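Local coordinates for histidine-containing phosphotransfer protein (Zea mays, PDB 1WN0), which probably relays phosphoryl groups between cytokinin sensor histidine kinases and response regulators, as a histidine-containing phosphotransfer intermediate of a His-to-Asp phosphorelay, at residues 11-16 with 128-133; 28-33 with 87-92; 95-100 with 117-122; 103-106 with 112-115; 42-47 with 133-138. One frame throughout, in Å; residues are numbered along the deposited sequence.

Interaction 1. Residues 11-16 with 128-133; sequences NALLSS and RNKFQT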
# COMPACT_ATOMS: atom_id res chain seq x y z
N ASN A 11 19.29 -6.96 6.27
CA ASN A 11 19.92 -6.43 5.04
C ASN A 11 19.46 -7.16 3.75
O ASN A 11 19.27 -6.53 2.70
CB ASN A 11 21.49 -6.45 5.11
CG ASN A 11 22.07 -5.44 6.15
OD1 ASN A 11 23.26 -5.56 6.54
ND2 ASN A 11 21.25 -4.43 6.58
N ALA A 12 19.29 -8.49 3.84
CA ALA A 12 18.96 -9.31 2.69
C ALA A 12 17.44 -9.26 2.40
O ALA A 12 17.05 -9.32 1.25
CB ALA A 12 19.39 -10.77 2.94
N LEU A 13 16.61 -9.20 3.46
CA LEU A 13 15.17 -8.91 3.36
C LEU A 13 14.92 -7.59 2.64
O LEU A 13 14.16 -7.50 1.70
CB LEU A 13 14.56 -8.81 4.76
CG LEU A 13 13.06 -8.41 4.76
CD1 LEU A 13 12.31 -9.31 3.82
CD2 LEU A 13 12.38 -8.41 6.17
N LEU A 14 15.58 -6.56 3.11
CA LEU A 14 15.54 -5.23 2.49
C LEU A 14 16.00 -5.23 1.07
O LEU A 14 15.28 -4.70 0.26
CB LEU A 14 16.38 -4.20 3.26
CG LEU A 14 15.77 -3.83 4.59
CD1 LEU A 14 16.74 -2.96 5.27
CD2 LEU A 14 14.45 -3.11 4.50
N SER A 15 17.13 -5.86 0.73
CA SER A 15 17.54 -5.89 -0.69
C SER A 15 16.55 -6.60 -1.58
O SER A 15 16.33 -6.20 -2.71
CB SER A 15 18.90 -6.56 -0.90
OG SER A 15 19.88 -5.93 -0.11
N SER A 16 15.99 -7.69 -1.06
CA SER A 16 14.96 -8.43 -1.75
C SER A 16 13.70 -7.53 -2.04
O SER A 16 13.09 -7.57 -3.10
CB SER A 16 14.55 -9.66 -0.88
OG SER A 16 13.14 -9.83 -0.79
N ARG A 128 2.88 -5.95 2.98
CA ARG A 128 2.68 -6.02 4.39
C ARG A 128 3.54 -7.10 5.13
O ARG A 128 4.14 -6.78 6.19
CB ARG A 128 1.26 -6.32 4.74
CG ARG A 128 1.05 -6.25 6.26
CD ARG A 128 -0.45 -6.23 6.60
NE ARG A 128 -1.00 -7.52 6.26
CZ ARG A 128 -2.28 -7.88 6.30
NH1 ARG A 128 -3.28 -7.04 6.70
NH2 ARG A 128 -2.54 -9.16 5.96
N ASN A 129 3.52 -8.35 4.60
CA ASN A 129 4.23 -9.46 5.22
C ASN A 129 5.69 -9.19 5.31
O ASN A 129 6.27 -9.53 6.30
CB ASN A 129 3.99 -10.86 4.56
CG ASN A 129 2.49 -11.35 4.76
OD1 ASN A 129 1.81 -10.94 5.77
ND2 ASN A 129 1.99 -12.21 3.81
N LYS A 130 6.27 -8.62 4.27
CA LYS A 130 7.61 -8.22 4.30
C LYS A 130 7.86 -7.19 5.39
O LYS A 130 8.83 -7.27 6.15
CB LYS A 130 8.02 -7.65 2.95
CG LYS A 130 7.86 -8.63 1.80
CD LYS A 130 9.00 -9.57 1.67
CE LYS A 130 8.75 -10.51 0.57
NZ LYS A 130 7.34 -10.80 0.52
N PHE A 131 7.01 -6.19 5.45
CA PHE A 131 7.18 -5.07 6.40
C PHE A 131 7.09 -5.62 7.82
O PHE A 131 7.72 -5.04 8.74
CB PHE A 131 6.12 -3.94 6.25
CG PHE A 131 6.41 -2.89 5.20
CD1 PHE A 131 7.71 -2.52 4.85
CD2 PHE A 131 5.36 -2.21 4.60
CE1 PHE A 131 7.91 -1.55 3.90
CE2 PHE A 131 5.58 -1.24 3.67
CZ PHE A 131 6.83 -0.93 3.32
N GLN A 132 6.28 -6.65 8.02
CA GLN A 132 6.02 -7.12 9.36
C GLN A 132 7.26 -7.88 9.89
O GLN A 132 7.73 -7.62 11.01
CB GLN A 132 4.83 -8.03 9.46
CG GLN A 132 3.48 -7.36 9.59
CD GLN A 132 2.34 -8.37 9.26
OE1 GLN A 132 1.13 -8.00 9.33
NE2 GLN A 132 2.71 -9.66 8.92
N THR A 133 7.81 -8.78 9.10
CA THR A 133 9.12 -9.35 9.46
C THR A 133 10.22 -8.27 9.52
O THR A 133 11.13 -8.28 10.38
CB THR A 133 9.49 -10.58 8.56
OG1 THR A 133 10.07 -10.16 7.31
CG2 THR A 133 8.22 -11.40 8.16
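Leu13 is the residue through which 11-16 meets 128-133, and its two methyls have quite different surroundings. The tight part lies at CD2, which sits 3.1 Å from Thr133 OG1 and 3.7 Å from Lys130 O, so one methyl is pressed against two oxygens of the partner helix. Those oxygens also engage each other: Thr133 OG1 turns back to Lys130 O in a weak hydrogen bond of 3.4 Å, made possible by a chi1 of 83° that places the hydroxyl between its own backbone N and carbonyl carbon. The looser part is at CD1, which reaches the aliphatic CD of Lys130 at 4.0 Å. Here the lysine chain bends at chi2 (-82°), so that its methylenes run past the leucine obliquely while NZ turns back along its own helix to a salt bridge with Asp126. The ammonium end is thus paired beside the contact, and the leucine meets the carbon part of the chain. The evidence is of a small surface contact: no hydrogen bond crosses it, the buried surface totals 154 Å², and even the nearest CA atoms, those of Leu13 and Lys130, are 7.6 Å apart. Around it, helix 10-19 lies against the C-terminal half of helix 110-138: Leu13 also touches Leu137, Leu14 packs on Met134, and Phe131 extends the contact inward to Met17 and to Val47 of helix 42-64.

Interaction 2. Residues 28-33 with 87-92; sequences QQLQML and ASVGAQ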
# COMPACT_ATOMS: atom_id res chain seq x y z
N GLN A 28 13.92 3.77 0.58
CA GLN A 28 15.34 3.83 0.95
C GLN A 28 15.64 4.99 1.89
O GLN A 28 16.40 4.90 2.89
CB GLN A 28 16.15 4.04 -0.34
CG GLN A 28 17.72 4.06 -0.19
CD GLN A 28 18.35 2.75 -0.64
OE1 GLN A 28 18.96 2.06 0.20
NE2 GLN A 28 18.16 2.36 -1.95
N GLN A 29 15.07 6.13 1.52
CA GLN A 29 15.23 7.39 2.26
C GLN A 29 14.64 7.21 3.68
O GLN A 29 15.20 7.59 4.68
CB GLN A 29 14.57 8.52 1.48
CG GLN A 29 15.22 9.87 1.65
CD GLN A 29 14.22 10.93 2.17
OE1 GLN A 29 14.07 11.16 3.39
NE2 GLN A 29 13.56 11.59 1.23
N LEU A 30 13.54 6.49 3.74
CA LEU A 30 12.89 6.21 5.02
C LEU A 30 13.74 5.42 5.95
O LEU A 30 13.78 5.71 7.11
CB LEU A 30 11.61 5.42 4.79
CG LEU A 30 10.36 6.08 5.14
CD1 LEU A 30 9.27 5.02 5.06
CD2 LEU A 30 10.47 6.60 6.50
N GLN A 31 14.37 4.38 5.43
CA GLN A 31 15.03 3.43 6.24
C GLN A 31 16.37 3.98 6.64
O GLN A 31 16.96 3.57 7.63
CB GLN A 31 15.23 2.13 5.42
CG GLN A 31 15.14 0.73 6.16
CD GLN A 31 14.48 0.63 7.56
OE1 GLN A 31 13.26 0.47 7.68
NE2 GLN A 31 15.30 0.59 8.58
N MET A 32 16.89 4.89 5.83
CA MET A 32 18.15 5.63 6.19
C MET A 32 17.90 6.38 7.54
O MET A 32 18.77 6.50 8.38
CB MET A 32 18.60 6.58 5.02
CG MET A 32 20.04 6.45 4.42
SD MET A 32 21.03 4.78 4.31
CE MET A 32 19.79 3.62 3.25
N LEU A 33 16.66 6.82 7.74
CA LEU A 33 16.24 7.45 8.97
C LEU A 33 16.31 6.47 10.15
O LEU A 33 16.78 6.86 11.18
CB LEU A 33 14.83 7.98 8.77
CG LEU A 33 14.38 9.44 8.89
CD1 LEU A 33 15.58 10.53 8.76
CD2 LEU A 33 13.08 9.70 7.98
N ALA A 87 2.02 5.74 -1.33
CA ALA A 87 3.14 6.71 -1.72
C ALA A 87 4.01 7.12 -0.53
O ALA A 87 5.24 7.19 -0.65
CB ALA A 87 2.62 7.96 -2.39
N SER A 88 3.42 7.26 0.67
CA SER A 88 4.23 7.55 1.86
C SER A 88 5.34 6.58 2.25
O SER A 88 6.31 6.94 2.94
CB SER A 88 3.31 7.72 3.03
OG SER A 88 2.82 6.49 3.59
N VAL A 89 5.18 5.31 1.94
CA VAL A 89 6.23 4.33 2.20
C VAL A 89 6.87 3.82 0.93
O VAL A 89 7.51 2.81 0.93
CB VAL A 89 5.72 3.15 2.99
CG1 VAL A 89 5.28 3.56 4.38
CG2 VAL A 89 4.63 2.32 2.22
N GLY A 90 6.65 4.49 -0.20
CA GLY A 90 7.21 4.04 -1.47
C GLY A 90 6.72 2.66 -1.93
O GLY A 90 7.43 1.99 -2.71
N ALA A 91 5.48 2.24 -1.54
CA ALA A 91 4.89 0.95 -2.06
C ALA A 91 4.43 1.13 -3.55
O ALA A 91 3.23 1.32 -3.88
CB ALA A 91 3.69 0.60 -1.19
N GLN A 92 5.38 1.17 -4.42
CA GLN A 92 5.20 1.61 -5.75
C GLN A 92 4.23 0.71 -6.54
O GLN A 92 3.57 1.18 -7.41
CB GLN A 92 6.56 1.63 -6.52
CG GLN A 92 6.51 2.42 -7.83
CD GLN A 92 6.22 1.53 -9.15
OE1 GLN A 92 5.72 2.07 -10.22
NE2 GLN A 92 6.59 0.25 -9.10
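A chi1 of -114° swings CG of Leu30 off the staggered positions, and with the chain extended at chi2 the side chain carries its CD1 methyl onto the backbone bend at Ser88 and Val89. In Val89 a chi1 of -65° sets CG1 anti to the carbonyl carbon, which leaves CG1 as the branch that Leu30 CD1 meets. The two methyls, Leu30 CD1 and Val89 CG1, stand 4.3 Å apart. The same CD1 lies 4.2 Å from Val89 CA and 4.1 Å from Ser88 O, so a single branch of the leucine covers both the side chain and the main chain of the turn. All of these are loose van der Waals separations; no hydrogen bond crosses, and only 70 Å² is buried between the segments.

The surface met by Leu30 is the end of helix 72-88, which closes in a Schellman motif. Gly90, with its positive phi, is the C-prime residue: Gly90 N bonds to Ala87 O at 3.1 Å, and Ala91 N bonds back to Ser86 O. Gly90 also has a backbone hydrogen bond to Asp24, so the residue next to Val89 is tied by its backbone to the chain just before helix 25-34. Ser88 points away from Leu30, and its OG bonds to Ser85 O within its own helix. Among the neighbouring helices the contact is buried: Leu30 also leans on Val43, while Val89 rests on Val46 and Phe50 of helix 42-64 and on Phe131 of helix 110-138.

Interaction 3. Residues 95-100 with 117-122; sequences KFTCMQ and LAVVRN
Helix 95-99 runs nearly antiparallel to helix 117-122, at 171° with axes 9.5 Å apart, and brings the CA atoms of Thr97 and Val120 within 6.2 Å. Thr97 fits against both valines of the facing turn. Its CB lies 3.7 Å from Val120 CG2, and its CG2 methyl, anti to the backbone N, reaches Val120 CB at 3.8 Å. On the Val119 side, Thr97 OG1 stands 3.7 Å from Val119 CG1, a packing contact, since the hydroxyl has polar partners in Lys93 O and Glu123 OE2. One small residue therefore gives methyl packing to two valines and a polar link to the same helix one turn on. Cys98 SG adds a distant touch, 4.5 Å from Val120 CG2.

Within 95-100, Gln100 NE2 donates to Phe96 O at 2.8 Å with an N-H...O angle of 159°; the amide nitrogen also lies above the centre of the Phe96 ring, so the glutamine folds back over its own segment. Behind the interface, Cys98 packs on Val79 and Leu82 of helix 72-88, while Leu117 and Arg121 lie against helix 42-64, which places this contact between helices of the four-helix bundle.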
# COMPACT_ATOMS: atom_id res chain seq x y z
N LYS A 95 0.77 1.73 -5.36
CA LYS A 95 0.46 3.10 -5.85
C LYS A 95 0.10 3.03 -7.31
O LYS A 95 -0.96 3.54 -7.74
CB LYS A 95 1.67 4.06 -5.66
CG LYS A 95 1.57 5.53 -6.07
CD LYS A 95 3.04 6.10 -6.01
CE LYS A 95 3.31 7.64 -6.32
NZ LYS A 95 4.70 8.43 -5.63
N PHE A 96 0.92 2.30 -8.09
CA PHE A 96 0.62 2.19 -9.50
C PHE A 96 -0.71 1.58 -9.75
O PHE A 96 -1.47 2.05 -10.59
CB PHE A 96 1.67 1.40 -10.24
CG PHE A 96 1.38 1.27 -11.69
CD1 PHE A 96 0.71 0.15 -12.18
CD2 PHE A 96 1.77 2.28 -12.55
CE1 PHE A 96 0.32 0.11 -13.57
CE2 PHE A 96 1.42 2.23 -13.85
CZ PHE A 96 0.69 1.09 -14.40
N THR A 97 -1.05 0.50 -9.05
CA THR A 97 -2.47 -0.01 -9.12
C THR A 97 -3.58 0.97 -8.87
O THR A 97 -4.61 0.97 -9.56
CB THR A 97 -2.64 -1.32 -8.28
OG1 THR A 97 -1.65 -2.24 -8.75
CG2 THR A 97 -3.91 -2.08 -8.66
N CYS A 98 -3.40 1.77 -7.83
CA CYS A 98 -4.36 2.72 -7.39
C CYS A 98 -4.66 3.63 -8.53
O CYS A 98 -5.81 3.97 -8.79
CB CYS A 98 -3.84 3.49 -6.24
SG CYS A 98 -3.84 2.59 -4.73
N MET A 99 -3.61 3.96 -9.28
CA MET A 99 -3.76 4.87 -10.42
C MET A 99 -4.59 4.36 -11.60
O MET A 99 -5.07 5.15 -12.37
CB MET A 99 -2.33 5.38 -10.89
CG MET A 99 -1.67 6.53 -9.84
SD MET A 99 0.09 6.46 -10.19
CE MET A 99 -0.02 7.71 -11.74
N GLN A 100 -4.79 3.06 -11.73
CA GLN A 100 -5.62 2.50 -12.83
C GLN A 100 -7.07 2.53 -12.55
O GLN A 100 -7.88 2.11 -13.40
CB GLN A 100 -5.20 1.06 -13.13
CG GLN A 100 -3.63 0.94 -13.05
CD GLN A 100 -2.85 2.03 -13.85
OE1 GLN A 100 -3.25 2.29 -14.94
NE2 GLN A 100 -1.68 2.60 -13.31
N LEU A 117 -9.10 -4.09 -7.52
CA LEU A 117 -9.00 -4.33 -6.09
C LEU A 117 -8.31 -5.59 -5.70
O LEU A 117 -7.54 -5.56 -4.69
CB LEU A 117 -10.31 -4.30 -5.38
CG LEU A 117 -10.39 -4.34 -3.84
CD1 LEU A 117 -9.61 -3.08 -3.31
CD2 LEU A 117 -11.85 -4.32 -3.37
N ALA A 118 -8.59 -6.72 -6.39
CA ALA A 118 -7.86 -7.96 -6.04
C ALA A 118 -6.38 -7.83 -6.35
O ALA A 118 -5.56 -8.47 -5.69
CB ALA A 118 -8.42 -9.18 -6.86
N VAL A 119 -6.02 -7.12 -7.44
CA VAL A 119 -4.58 -6.99 -7.68
C VAL A 119 -3.98 -6.24 -6.50
O VAL A 119 -2.93 -6.53 -6.03
CB VAL A 119 -4.26 -6.15 -8.93
CG1 VAL A 119 -2.71 -5.79 -9.00
CG2 VAL A 119 -4.65 -6.89 -10.18
N VAL A 120 -4.64 -5.15 -6.12
CA VAL A 120 -4.10 -4.30 -5.01
C VAL A 120 -4.03 -5.00 -3.66
O VAL A 120 -2.97 -4.92 -2.89
CB VAL A 120 -4.74 -2.91 -5.01
CG1 VAL A 120 -5.86 -2.80 -4.05
CG2 VAL A 120 -3.69 -1.90 -4.75
N ARG A 121 -5.05 -5.80 -3.40
CA ARG A 121 -5.05 -6.73 -2.23
C ARG A 121 -3.89 -7.69 -2.22
O ARG A 121 -3.18 -7.77 -1.21
CB ARG A 121 -6.30 -7.58 -2.15
CG ARG A 121 -6.52 -8.32 -0.85
CD ARG A 121 -7.82 -9.19 -0.83
NE ARG A 121 -9.02 -8.36 -0.68
CZ ARG A 121 -9.88 -8.04 -1.66
NH1 ARG A 121 -9.71 -8.45 -2.92
NH2 ARG A 121 -10.94 -7.29 -1.39
N ASN A 122 -3.60 -8.35 -3.34
CA ASN A 122 -2.45 -9.23 -3.38
C ASN A 122 -1.15 -8.55 -3.16
O ASN A 122 -0.35 -9.05 -2.36
CB ASN A 122 -2.37 -10.03 -4.68
CG ASN A 122 -3.51 -11.08 -4.74
OD1 ASN A 122 -3.87 -11.64 -3.73
ND2 ASN A 122 -4.09 -11.29 -5.91

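Interaction 4. Residues 103-106 with 112-115; sequences QLCQ and GCIM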
# COMPACT_ATOMS: atom_id res chain seq x y z
N GLN A 103 -9.63 5.42 -14.74
CA GLN A 103 -10.43 5.21 -15.90
C GLN A 103 -11.61 4.28 -15.46
O GLN A 103 -12.65 4.40 -15.94
CB GLN A 103 -9.55 4.74 -17.09
CG GLN A 103 -10.36 4.45 -18.40
CD GLN A 103 -11.00 5.72 -18.94
OE1 GLN A 103 -10.53 6.82 -18.56
NE2 GLN A 103 -12.11 5.59 -19.74
N LEU A 104 -11.36 3.34 -14.53
CA LEU A 104 -12.35 2.39 -14.16
C LEU A 104 -13.58 3.02 -13.53
O LEU A 104 -14.71 2.62 -13.81
CB LEU A 104 -11.77 1.36 -13.22
CG LEU A 104 -10.59 0.51 -13.87
CD1 LEU A 104 -10.06 -0.27 -12.75
CD2 LEU A 104 -10.97 -0.42 -14.91
N CYS A 105 -13.33 3.97 -12.65
CA CYS A 105 -14.37 4.72 -12.03
C CYS A 105 -15.01 5.67 -13.00
O CYS A 105 -16.26 5.80 -13.01
CB CYS A 105 -13.81 5.55 -10.93
SG CYS A 105 -13.49 4.56 -9.48
N GLN A 106 -14.22 6.30 -13.89
CA GLN A 106 -14.83 7.09 -14.99
C GLN A 106 -15.87 6.28 -15.71
O GLN A 106 -17.05 6.73 -16.01
CB GLN A 106 -13.73 7.58 -16.02
CG GLN A 106 -14.28 8.25 -17.33
CD GLN A 106 -15.05 9.57 -17.00
OE1 GLN A 106 -14.64 10.29 -16.03
NE2 GLN A 106 -16.17 9.84 -17.73
N GLY A 112 -14.05 -4.12 -13.52
CA GLY A 112 -12.65 -3.76 -13.54
C GLY A 112 -12.14 -3.29 -12.18
O GLY A 112 -11.00 -3.47 -11.85
N CYS A 113 -12.99 -2.62 -11.45
CA CYS A 113 -12.66 -2.18 -10.08
C CYS A 113 -12.48 -3.39 -9.20
O CYS A 113 -11.57 -3.36 -8.32
CB CYS A 113 -13.70 -1.28 -9.44
SG CYS A 113 -13.79 0.42 -10.18
N ILE A 114 -13.25 -4.45 -9.41
CA ILE A 114 -13.12 -5.65 -8.53
C ILE A 114 -11.81 -6.33 -8.86
O ILE A 114 -11.14 -6.90 -7.99
CB ILE A 114 -14.31 -6.55 -8.65
CG1 ILE A 114 -15.64 -5.93 -7.99
CG2 ILE A 114 -14.06 -7.89 -8.08
CD1 ILE A 114 -16.86 -6.84 -8.15
N MET A 115 -11.45 -6.33 -10.12
CA MET A 115 -10.21 -6.96 -10.51
C MET A 115 -9.13 -6.10 -9.98
O MET A 115 -8.18 -6.63 -9.47
CB MET A 115 -10.11 -7.08 -12.03
CG MET A 115 -11.20 -7.81 -12.64
SD MET A 115 -11.25 -8.02 -14.51
CE MET A 115 -10.04 -9.08 -14.70
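Leu104 is the first residue of 103-106 to meet 112-115, and it does most of the work. Its chi1 of -63° and its chi2 of 173° leave the side chain extended toward the other helix, with both methyls lying against the backbone of Gly112. CD1 approaches Gly112 O at 3.5 Å and Gly112 C at 3.7 Å, while CD2 reaches Gly112 CA at 4.0 Å. Having no side chain on the face turned toward the leucine, the glycine lets the branched end settle directly on the main chain. The base of Leu104 is used too: its CB lies 3.8 Å from Cys113 SG, which a chi1 of -70° holds anti to the carbonyl carbon and within reach of the first helix.

Next along the chain comes Cys105, whose SG is 4.2 Å from Cys113 SG. That separation is far beyond a disulfide bond, so the sulfurs simply pack against each other as apolar neighbours. Cys105 also touches Val75 and Asp76 of helix 72-88, and Cys113 touches Leu65, which together place the sulfur pair on the inner side of the contact.

The segments bury 157 Å² between them without a hydrogen bond across. Gly112 N bonds to Asn109 OD1 in the short connection, and Leu104 also touches Asn109, so the connection itself shares in the contact. The arrangement is that of a helical hairpin: helix 101-106 ends, the chain turns through a few residues, and helix 110-138 sets off alongside it at this end of the four-helix bundle.

Interaction 5. Residues 42-47 with 133-138; sequences FVAEVV and TMLQLE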
# COMPACT_ATOMS: atom_id res chain seq x y z
N PHE A 42 9.88 6.45 14.31
CA PHE A 42 9.29 7.17 13.21
C PHE A 42 8.95 6.26 12.04
O PHE A 42 7.77 6.19 11.57
CB PHE A 42 10.14 8.36 12.71
CG PHE A 42 9.44 9.21 11.62
CD1 PHE A 42 8.36 9.96 11.92
CD2 PHE A 42 9.91 9.22 10.33
CE1 PHE A 42 7.79 10.71 10.95
CE2 PHE A 42 9.38 9.98 9.37
CZ PHE A 42 8.31 10.73 9.68
N VAL A 43 9.98 5.64 11.55
CA VAL A 43 9.83 4.64 10.53
C VAL A 43 8.73 3.62 10.85
O VAL A 43 7.83 3.44 10.03
CB VAL A 43 11.14 3.93 10.20
CG1 VAL A 43 10.91 2.81 9.19
CG2 VAL A 43 12.02 4.86 9.55
N ALA A 44 8.79 3.03 12.05
CA ALA A 44 7.85 2.02 12.47
C ALA A 44 6.42 2.54 12.49
O ALA A 44 5.50 1.79 12.16
CB ALA A 44 8.27 1.35 13.92
N GLU A 45 6.23 3.77 12.98
CA GLU A 45 4.91 4.37 13.07
C GLU A 45 4.32 4.62 11.63
O GLU A 45 3.12 4.37 11.36
CB GLU A 45 5.04 5.68 13.76
CG GLU A 45 3.73 6.21 14.21
CD GLU A 45 3.81 7.58 14.79
OE1 GLU A 45 2.69 8.18 14.72
OE2 GLU A 45 4.93 8.03 15.29
N VAL A 46 5.15 5.12 10.73
CA VAL A 46 4.72 5.44 9.36
C VAL A 46 4.32 4.14 8.66
O VAL A 46 3.30 4.05 7.97
CB VAL A 46 5.84 6.14 8.56
CG1 VAL A 46 5.54 6.18 7.12
CG2 VAL A 46 5.99 7.57 9.02
N VAL A 47 5.15 3.13 8.82
CA VAL A 47 4.89 1.82 8.22
C VAL A 47 3.66 1.13 8.74
O VAL A 47 2.92 0.57 8.01
CB VAL A 47 6.07 0.87 8.40
CG1 VAL A 47 5.68 -0.53 7.97
CG2 VAL A 47 7.23 1.29 7.55
N THR A 133 7.81 -8.78 9.10
CA THR A 133 9.12 -9.35 9.46
C THR A 133 10.22 -8.27 9.52
O THR A 133 11.13 -8.28 10.38
CB THR A 133 9.49 -10.58 8.56
OG1 THR A 133 10.07 -10.16 7.31
CG2 THR A 133 8.22 -11.40 8.16
N MET A 134 10.19 -7.30 8.64
CA MET A 134 11.12 -6.19 8.78
C MET A 134 11.15 -5.69 10.21
O MET A 134 12.27 -5.61 10.81
CB MET A 134 10.73 -5.01 7.92
CG MET A 134 11.87 -4.05 7.79
SD MET A 134 11.45 -2.62 6.82
CE MET A 134 10.19 -1.93 7.79
N LEU A 135 9.96 -5.35 10.74
CA LEU A 135 9.87 -4.68 12.01
C LEU A 135 10.19 -5.63 13.12
O LEU A 135 10.68 -5.22 14.13
CB LEU A 135 8.49 -4.06 12.27
CG LEU A 135 8.14 -2.92 11.32
CD1 LEU A 135 6.64 -2.59 11.46
CD2 LEU A 135 9.06 -1.69 11.54
N GLN A 136 9.90 -6.89 12.93
CA GLN A 136 10.09 -7.86 13.97
C GLN A 136 11.60 -8.08 14.10
O GLN A 136 12.15 -7.94 15.21
CB GLN A 136 9.33 -9.17 13.68
CG GLN A 136 8.06 -9.41 14.56
CD GLN A 136 7.00 -10.31 13.86
OE1 GLN A 136 7.36 -11.33 13.24
NE2 GLN A 136 5.72 -9.92 13.94
N LEU A 137 12.29 -8.36 12.99
CA LEU A 137 13.74 -8.42 13.02
C LEU A 137 14.32 -7.20 13.79
O LEU A 137 15.06 -7.35 14.75
CB LEU A 137 14.34 -8.58 11.62
CG LEU A 137 14.04 -9.90 10.88
CD1 LEU A 137 14.38 -9.78 9.42
CD2 LEU A 137 14.77 -11.12 11.50
N GLU A 138 13.90 -5.99 13.46
CA GLU A 138 14.41 -4.80 14.18
C GLU A 138 14.20 -4.79 15.77
O GLU A 138 15.15 -4.45 16.51
CB GLU A 138 13.85 -3.54 13.50
CG GLU A 138 14.69 -3.00 12.34
CD GLU A 138 13.89 -2.19 11.33
OE1 GLU A 138 12.72 -1.83 11.59
OE2 GLU A 138 14.43 -1.89 10.25
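In the four-helix bundle of this phosphotransfer protein, the start of helix 42-64 lies against the end of helix 110-138, and this contact is the apolar seam between them. The short segments run at 153° to each other, roughly antiparallel, with their axes 11.3 Å apart, and the nearest CA atoms, those of Ala44 and Leu135, are separated by 7.0 Å. Leu135 carries the seam by dividing its two methyls between residues one turn apart. Its CD2 comes over Ala44, 3.9 Å from Ala44 CB and 4.0 Å from Ala44 CA, where the small residue lets the leucine come close to the backbone. Its CD1 meets Val47 CG1 at 4.2 Å, the two side chains reaching toward each other tip to tip. Val47 can offer that methyl because its chi1 of 171° sets CG1 anti to the backbone N. Its other methyl, CG2, lies 4.4 Å from Met134 CE, at the end of a methionine chain that is extended through chi2 and then bends at the sulfur.

Met134 faces further helices as well, touching Leu10 and Leu14 of helix 10-19 and Phe27 of helix 25-34, while Val43 rests on Gln31 and Gln34. Every contact across the two segments is between carbon atoms; no hydrogen bond or salt bridge spans them, and 165 Å² is buried. With no directional bond, the seam is consistent with association by shape and exclusion of water, Leu135 covering Ala44 with one methyl and meeting Val47 with the other.

In the fold
Helix 110-138 is shared by four of the five contacts, 4, 3, 1 and 5 in order along its length. Interactions 1 and 5 share Thr133 and have centres about 10 Å apart; interaction 2 touches both, its centre about 12 to 13 Å from theirs, so the three join helices 10-19, 25-34 and 42-64 with the end of helix 72-88 and the C-terminal part of helix 110-138. Interactions 3 and 4, centres also about 10 Å apart, lie across the chain's centre from 2 and 5, the centres of 4 and 5 about 32 Å apart. Along the chain, 4 nests inside 3, and both inside 1 and 5. The long helix thus connects both ends of the bundle.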